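Local coordinates for protein MGS-M5 (Unidentified, PDB 4Q3N) that probably catalyses the NAD-dependent interconversion of L-lactate and pyruvate as a four-chain L-lactate dehydrogenase of Rossmann-type architecture, at residues 151-156 with 210-215; 171-176 with 181-186. All blocks are in the same frame, centred on the assembly; numbering follows the deposited sequence.

Interaction 1: 151-156 with 210-215; sequences ARLRYE and EHIYLK
Glu156 and Lys215 meet through their charged ends, while Leu153 and Ile212 meet through methyl groups. Together they join helices 147-161 and 206-227 in the alpha/beta C-terminal domain of the lactate/malate dehydrogenase fold. The axes of the two segments approach to 9.8 Å, with 137° between their N-to-C directions. At the salt bridge, one ammonium group serves both carboxylate oxygens: Lys215 NZ is 3.2 Å from Glu156 OE1 and equally far from OE2. Both hydrogen bonds are weak, and NZ is tilted out of the carboxylate plane, so electrostatic attraction probably matters more here than directional bonding. Three successive bends, chi2, chi3 and chi4 all near -65°, curl the lysine across toward the neighbouring helix and bring NZ to the acid. The glutamate itself bends at chi2 and turns its carboxylate to meet it; OE2 also lies at the edge of the neighbouring Tyr155 ring, in its plane. The main chain is supplied separately, Glu156 N by Arg152 O and Lys215 N by His211 O, in regular helical bonds. An alanine in place of Glu156 is likely to leave Lys215 NZ without its anionic mate and free to swing away. Beyond the pair, His211 ND1 makes a weak hydrogen bond to Tyr160 OH, and Arg154 NE is held by Val168 O. Beside the charges runs an apolar seam, where the Ile212 CG2 methyl sits 3.9 Å from Glu156 CB and 3.7 Å from Leu153 CD1.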
loop_
_atom_site.group_PDB
_atom_site.type_symbol
_atom_site.label_atom_id
_atom_site.label_comp_id
_atom_site.label_asym_id
_atom_site.label_seq_id
_atom_site.Cartn_x
_atom_site.Cartn_y
_atom_site.Cartn_z
ATOM N N ALA A 151 -12.655 8.917 -15.365
ATOM C CA ALA A 151 -11.475 9.402 -14.645
ATOM C C ALA A 151 -10.990 10.726 -15.214
ATOM O O ALA A 151 -10.500 11.570 -14.487
ATOM C CB ALA A 151 -10.327 8.370 -14.695
ATOM N N ARG A 152 -11.066 10.895 -16.533
ATOM C CA ARG A 152 -10.691 12.152 -17.144
ATOM C C ARG A 152 -11.602 13.277 -16.685
ATOM O O ARG A 152 -11.167 14.388 -16.408
ATOM C CB ARG A 152 -10.751 12.033 -18.694
ATOM C CG ARG A 152 -9.667 11.107 -19.248
ATOM C CD ARG A 152 -9.765 10.960 -20.795
ATOM N NE ARG A 152 -8.550 10.351 -21.346
ATOM C CZ ARG A 152 -8.574 9.506 -22.366
ATOM N NH1 ARG A 152 -9.746 9.138 -22.945
ATOM N NH2 ARG A 152 -7.448 9.019 -22.792
ATOM N N LEU A 153 -12.897 13.009 -16.717
ATOM C CA LEU A 153 -13.893 13.973 -16.228
ATOM C C LEU A 153 -13.600 14.411 -14.773
ATOM O O LEU A 153 -13.610 15.600 -14.453
ATOM C CB LEU A 153 -15.291 13.346 -16.258
ATOM C CG LEU A 153 -16.454 14.147 -15.666
ATOM C CD1 LEU A 153 -16.729 15.375 -16.551
ATOM C CD2 LEU A 153 -17.711 13.295 -15.583
ATOM N N ARG A 154 -13.359 13.441 -13.896
ATOM C CA ARG A 154 -13.052 13.749 -12.496
ATOM C C ARG A 154 -11.784 14.586 -12.389
ATOM O O ARG A 154 -11.748 15.597 -11.668
ATOM C CB ARG A 154 -12.916 12.455 -11.686
ATOM C CG ARG A 154 -14.140 11.563 -11.799
ATOM C CD ARG A 154 -13.853 10.202 -11.207
ATOM N NE ARG A 154 -13.940 10.229 -9.758
ATOM C CZ ARG A 154 -13.789 9.157 -8.989
ATOM N NH1 ARG A 154 -13.556 7.971 -9.538
ATOM N NH2 ARG A 154 -13.916 9.271 -7.675
ATOM N N TYR A 155 -10.750 14.202 -13.141
ATOM C CA TYR A 155 -9.542 15.027 -13.197
ATOM C C TYR A 155 -9.845 16.456 -13.624
ATOM O O TYR A 155 -9.377 17.420 -12.997
ATOM C CB TYR A 155 -8.477 14.418 -14.165
ATOM C CG TYR A 155 -7.325 15.388 -14.425
ATOM C CD1 TYR A 155 -6.331 15.638 -13.451
ATOM C CD2 TYR A 155 -7.248 16.098 -15.623
ATOM C CE1 TYR A 155 -5.289 16.570 -13.705
ATOM C CE2 TYR A 155 -6.211 16.992 -15.881
ATOM C CZ TYR A 155 -5.253 17.231 -14.935
ATOM O OH TYR A 155 -4.269 18.133 -15.238
ATOM N N GLU A 156 -10.634 16.635 -14.686
ATOM C CA GLU A 156 -10.840 17.998 -15.205
ATOM C C GLU A 156 -11.595 18.864 -14.184
ATOM O O GLU A 156 -11.245 20.007 -13.943
ATOM C CB GLU A 156 -11.623 17.988 -16.530
ATOM C CG GLU A 156 -10.859 17.316 -17.728
ATOM C CD GLU A 156 -9.594 18.071 -18.139
ATOM O OE1 GLU A 156 -9.459 19.249 -17.744
ATOM O OE2 GLU A 156 -8.745 17.472 -18.868
ATOM N N GLU A 210 -19.574 22.714 -20.303
ATOM C CA GLU A 210 -19.526 22.364 -21.718
ATOM C C GLU A 210 -18.073 22.260 -22.137
ATOM O O GLU A 210 -17.701 21.327 -22.859
ATOM C CB GLU A 210 -20.298 23.391 -22.570
ATOM C CG GLU A 210 -20.421 23.062 -24.089
ATOM C CD GLU A 210 -21.195 21.772 -24.399
ATOM O OE1 GLU A 210 -21.922 21.239 -23.523
ATOM O OE2 GLU A 210 -21.068 21.281 -25.541
ATOM N N HIS A 211 -17.229 23.155 -21.624
ATOM C CA HIS A 211 -15.805 23.080 -21.937
ATOM C C HIS A 211 -15.202 21.764 -21.480
ATOM O O HIS A 211 -14.440 21.123 -22.196
ATOM C CB HIS A 211 -15.034 24.202 -21.283
ATOM C CG HIS A 211 -13.571 24.112 -21.551
ATOM N ND1 HIS A 211 -12.660 23.701 -20.607
ATOM C CD2 HIS A 211 -12.862 24.334 -22.675
ATOM C CE1 HIS A 211 -11.450 23.698 -21.131
ATOM N NE2 HIS A 211 -11.547 24.070 -22.392
ATOM N N ILE A 212 -15.545 21.373 -20.255
ATOM C CA ILE A 212 -15.042 20.122 -19.689
ATOM C C ILE A 212 -15.483 18.914 -20.525
ATOM O O ILE A 212 -14.678 18.006 -20.781
ATOM C CB ILE A 212 -15.511 19.960 -18.180
ATOM C CG1 ILE A 212 -14.749 20.983 -17.328
ATOM C CG2 ILE A 212 -15.283 18.524 -17.712
ATOM C CD1 ILE A 212 -15.294 21.187 -15.813
ATOM N N TYR A 213 -16.744 18.908 -20.961
ATOM C CA TYR A 213 -17.203 17.832 -21.843
ATOM C C TYR A 213 -16.331 17.773 -23.108
ATOM O O TYR A 213 -15.861 16.701 -23.505
ATOM C CB TYR A 213 -18.699 18.011 -22.191
ATOM C CG TYR A 213 -19.146 17.303 -23.479
ATOM C CD1 TYR A 213 -19.341 15.911 -23.551
ATOM C CD2 TYR A 213 -19.363 18.042 -24.613
ATOM C CE1 TYR A 213 -19.753 15.307 -24.801
ATOM C CE2 TYR A 213 -19.749 17.474 -25.805
ATOM C CZ TYR A 213 -19.943 16.119 -25.905
ATOM O OH TYR A 213 -20.314 15.634 -27.156
ATOM N N LEU A 214 -16.085 18.928 -23.723
ATOM C CA LEU A 214 -15.244 18.975 -24.928
ATOM C C LEU A 214 -13.847 18.445 -24.650
ATOM O O LEU A 214 -13.303 17.655 -25.435
ATOM C CB LEU A 214 -15.173 20.402 -25.463
ATOM C CG LEU A 214 -16.517 20.998 -25.924
ATOM C CD1 LEU A 214 -16.422 22.419 -26.522
ATOM C CD2 LEU A 214 -17.181 20.063 -26.919
ATOM N N LYS A 215 -13.277 18.835 -23.506
ATOM C CA LYS A 215 -11.940 18.343 -23.122
ATOM C C LYS A 215 -11.934 16.834 -22.999
ATOM O O LYS A 215 -10.995 16.141 -23.406
ATOM C CB LYS A 215 -11.497 18.939 -21.752
ATOM C CG LYS A 215 -11.038 20.383 -21.792
ATOM C CD LYS A 215 -9.716 20.498 -22.570
ATOM C CE LYS A 215 -8.572 19.736 -21.856
ATOM N NZ LYS A 215 -8.213 20.223 -20.478
#

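Interaction 2: 171-176 with 181-186; sequences YILGEH and FVCWSN. With ACT (acetate ion), chain J.
Leu173 and Phe181 form the antiparallel hydrogen-bonded pair of this hairpin, and Ile172 and Val182 the adjoining non-hydrogen-bonded one. Among the backbone bonds, Leu173 N gives to Phe181 O at 2.9 Å, nearly straight at 168°, and Phe181 N returns one to Leu173 O at 152°, in the carbonyl plane. Cys183 N bonds to Tyr171 O, and Cys183 is itself the centre of an inverse gamma turn. Just past the ladder, a water accepts from Tyr171 N and donates to the carbonyl oxygens of Cys183 and Asn186.

Apolar contacts cover both faces. On one, Leu173 CB lies 3.6 Å from Phe181 CZ, the ring having swung over the partner strand because CG stands between the backbone N and carbonyl carbon (chi1 64°); Leu173 CD1 reaches on to Cys183 CB. On the other, Ile172 CD1 meets Val182 CG2 at 3.6 Å, while Val182 CG1 sits over the centre of the Trp184 ring. Helix 292-311 packs on Phe181.

Further polar contacts are made by His176. Its NE2 donates to an acetate oxygen, OXT, at 3.0 Å, in the ring plane, while ND1 is hydrogen-bonded to Asp149 OD2. A hairpin whose connecting loop carries Gly-Glu-His-Gly, its histidine paired with an aspartate, is consistent with the substrate site of lactate dehydrogenases.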
loop_
_atom_site.group_PDB
_atom_site.type_symbol
_atom_site.label_atom_id
_atom_site.label_comp_id
_atom_site.label_asym_id
_atom_site.label_seq_id
_atom_site.Cartn_x
_atom_site.Cartn_y
_atom_site.Cartn_z
ATOM N N TYR A 171 -20.109 10.680 -13.822
ATOM C CA TYR A 171 -19.879 9.631 -14.823
ATOM C C TYR A 171 -19.926 10.210 -16.228
ATOM O O TYR A 171 -20.717 11.139 -16.513
ATOM C CB TYR A 171 -20.930 8.512 -14.762
ATOM C CG TYR A 171 -21.057 7.777 -13.422
ATOM C CD1 TYR A 171 -19.950 7.231 -12.773
ATOM C CD2 TYR A 171 -22.287 7.648 -12.817
ATOM C CE1 TYR A 171 -20.083 6.578 -11.535
ATOM C CE2 TYR A 171 -22.444 6.992 -11.577
ATOM C CZ TYR A 171 -21.333 6.457 -10.954
ATOM O OH TYR A 171 -21.505 5.839 -9.744
ATOM N N ILE A 172 -19.105 9.635 -17.093
ATOM C CA ILE A 172 -19.335 9.662 -18.529
ATOM C C ILE A 172 -20.067 8.385 -18.889
ATOM O O ILE A 172 -19.647 7.310 -18.433
ATOM C CB ILE A 172 -18.020 9.725 -19.315
ATOM C CG1 ILE A 172 -17.249 10.971 -18.898
ATOM C CG2 ILE A 172 -18.295 9.655 -20.875
ATOM C CD1 ILE A 172 -17.857 12.332 -19.497
ATOM N N LEU A 173 -21.161 8.506 -19.645
ATOM C CA LEU A 173 -21.967 7.368 -20.062
ATOM C C LEU A 173 -21.989 7.215 -21.568
ATOM O O LEU A 173 -21.705 8.172 -22.330
ATOM C CB LEU A 173 -23.427 7.490 -19.582
ATOM C CG LEU A 173 -23.498 7.673 -18.038
ATOM C CD1 LEU A 173 -24.936 7.867 -17.621
ATOM C CD2 LEU A 173 -22.896 6.481 -17.349
ATOM N N GLY A 174 -22.458 6.042 -21.995
ATOM C CA GLY A 174 -22.708 5.835 -23.423
ATOM C C GLY A 174 -21.541 5.167 -24.127
ATOM O O GLY A 174 -20.751 4.416 -23.514
ATOM N N GLU A 175 -21.441 5.422 -25.435
ATOM C CA GLU A 175 -20.366 4.871 -26.250
ATOM C C GLU A 175 -19.032 5.446 -25.792
ATOM O O GLU A 175 -18.934 6.639 -25.574
ATOM C CB GLU A 175 -20.618 5.224 -27.713
ATOM C CG GLU A 175 -19.493 4.833 -28.631
ATOM C CD GLU A 175 -19.581 5.550 -29.989
ATOM O OE1 GLU A 175 -20.089 6.696 -30.068
ATOM O OE2 GLU A 175 -19.156 4.938 -30.990
ATOM N N HIS A 176 -18.009 4.619 -25.616
ATOM C CA HIS A 176 -16.645 5.136 -25.424
ATOM C C HIS A 176 -16.177 5.648 -26.812
ATOM O O HIS A 176 -15.607 4.906 -27.587
ATOM C CB HIS A 176 -15.731 4.037 -24.878
ATOM C CG HIS A 176 -14.264 4.368 -24.864
ATOM N ND1 HIS A 176 -13.721 5.353 -24.065
ATOM C CD2 HIS A 176 -13.212 3.781 -25.493
ATOM C CE1 HIS A 176 -12.410 5.382 -24.225
ATOM N NE2 HIS A 176 -12.074 4.440 -25.092
ATOM N N PHE A 181 -21.400 11.039 -23.235
ATOM C CA PHE A 181 -21.954 12.284 -22.723
ATOM C C PHE A 181 -21.791 12.303 -21.203
ATOM O O PHE A 181 -21.590 11.250 -20.572
ATOM C CB PHE A 181 -23.440 12.430 -23.109
ATOM C CG PHE A 181 -24.333 11.367 -22.480
ATOM C CD1 PHE A 181 -24.476 10.120 -23.094
ATOM C CD2 PHE A 181 -24.995 11.606 -21.273
ATOM C CE1 PHE A 181 -25.258 9.131 -22.515
ATOM C CE2 PHE A 181 -25.789 10.635 -20.674
ATOM C CZ PHE A 181 -25.936 9.387 -21.300
ATOM N N VAL A 182 -21.833 13.492 -20.611
ATOM C CA VAL A 182 -21.697 13.608 -19.167
ATOM C C VAL A 182 -23.057 13.485 -18.542
ATOM O O VAL A 182 -24.001 14.109 -18.981
ATOM C CB VAL A 182 -21.125 14.975 -18.717
ATOM C CG1 VAL A 182 -20.886 14.984 -17.188
ATOM C CG2 VAL A 182 -19.878 15.330 -19.473
ATOM N N CYS A 183 -23.155 12.715 -17.482
ATOM C CA CYS A 183 -24.400 12.705 -16.737
ATOM C C CYS A 183 -24.325 13.816 -15.666
ATOM O O CYS A 183 -23.930 13.571 -14.517
ATOM C CB CYS A 183 -24.612 11.314 -16.113
ATOM S SG CYS A 183 -26.094 11.208 -15.145
ATOM N N TRP A 184 -24.643 15.052 -16.049
ATOM C CA TRP A 184 -24.581 16.145 -15.073
ATOM C C TRP A 184 -25.700 16.093 -14.024
ATOM O O TRP A 184 -25.557 16.702 -12.988
ATOM C CB TRP A 184 -24.635 17.516 -15.778
ATOM C CG TRP A 184 -23.390 17.833 -16.646
ATOM C CD1 TRP A 184 -23.349 18.080 -18.007
ATOM C CD2 TRP A 184 -22.052 17.983 -16.174
ATOM N NE1 TRP A 184 -22.058 18.347 -18.401
ATOM C CE2 TRP A 184 -21.235 18.291 -17.307
ATOM C CE3 TRP A 184 -21.452 17.874 -14.907
ATOM C CZ2 TRP A 184 -19.859 18.512 -17.204
ATOM C CZ3 TRP A 184 -20.072 18.062 -14.803
ATOM C CH2 TRP A 184 -19.286 18.368 -15.949
ATOM N N SER A 185 -26.836 15.441 -14.316
ATOM C CA SER A 185 -27.975 15.468 -13.388
ATOM C C SER A 185 -27.663 14.661 -12.120
ATOM O O SER A 185 -28.309 14.860 -11.077
ATOM C CB SER A 185 -29.230 14.905 -14.042
ATOM O OG SER A 185 -28.995 13.540 -14.413
ATOM N N ASN A 186 -26.738 13.719 -12.237
ATOM C CA ASN A 186 -26.314 12.860 -11.098
ATOM C C ASN A 186 -24.829 13.021 -10.816
ATOM O O ASN A 186 -24.069 12.059 -10.919
ATOM C CB ASN A 186 -26.579 11.376 -11.378
ATOM C CG ASN A 186 -28.046 11.003 -11.340
ATOM O OD1 ASN A 186 -28.491 10.319 -10.421
ATOM N ND2 ASN A 186 -28.806 11.428 -12.348
HETATM C C ACT J . -7.975 3.709 -24.852
HETATM O O ACT J . -7.732 4.431 -23.861
HETATM O OXT ACT J . -9.194 3.632 -25.255
HETATM C CH3 ACT J . -6.798 3.026 -25.512
HETATM O O HOH W 1 -22.733 11.522 -13.131
#

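Both contacts belong to the C-terminal domain, and Leu153 of interaction 1 bridges them by packing on the hairpin. While its CD1 faces helix 206-227 in interaction 1, the same methyl lies 4.0 Å from Trp184 CH2, and CD2 packs on Val182 CG1 and the Tyr171 carbonyl of interaction 2; Tyr213 CB adds a touch on Val182 CG2. The hairpin is nested within the chain loop that the helix pair closes. Every touching residue of interaction 2 is buried, and main-chain bonds set its register. Interaction 1 joins separate helices purely through side chains, and its apolar part gives way to a charge pair at the partly exposed Lys215.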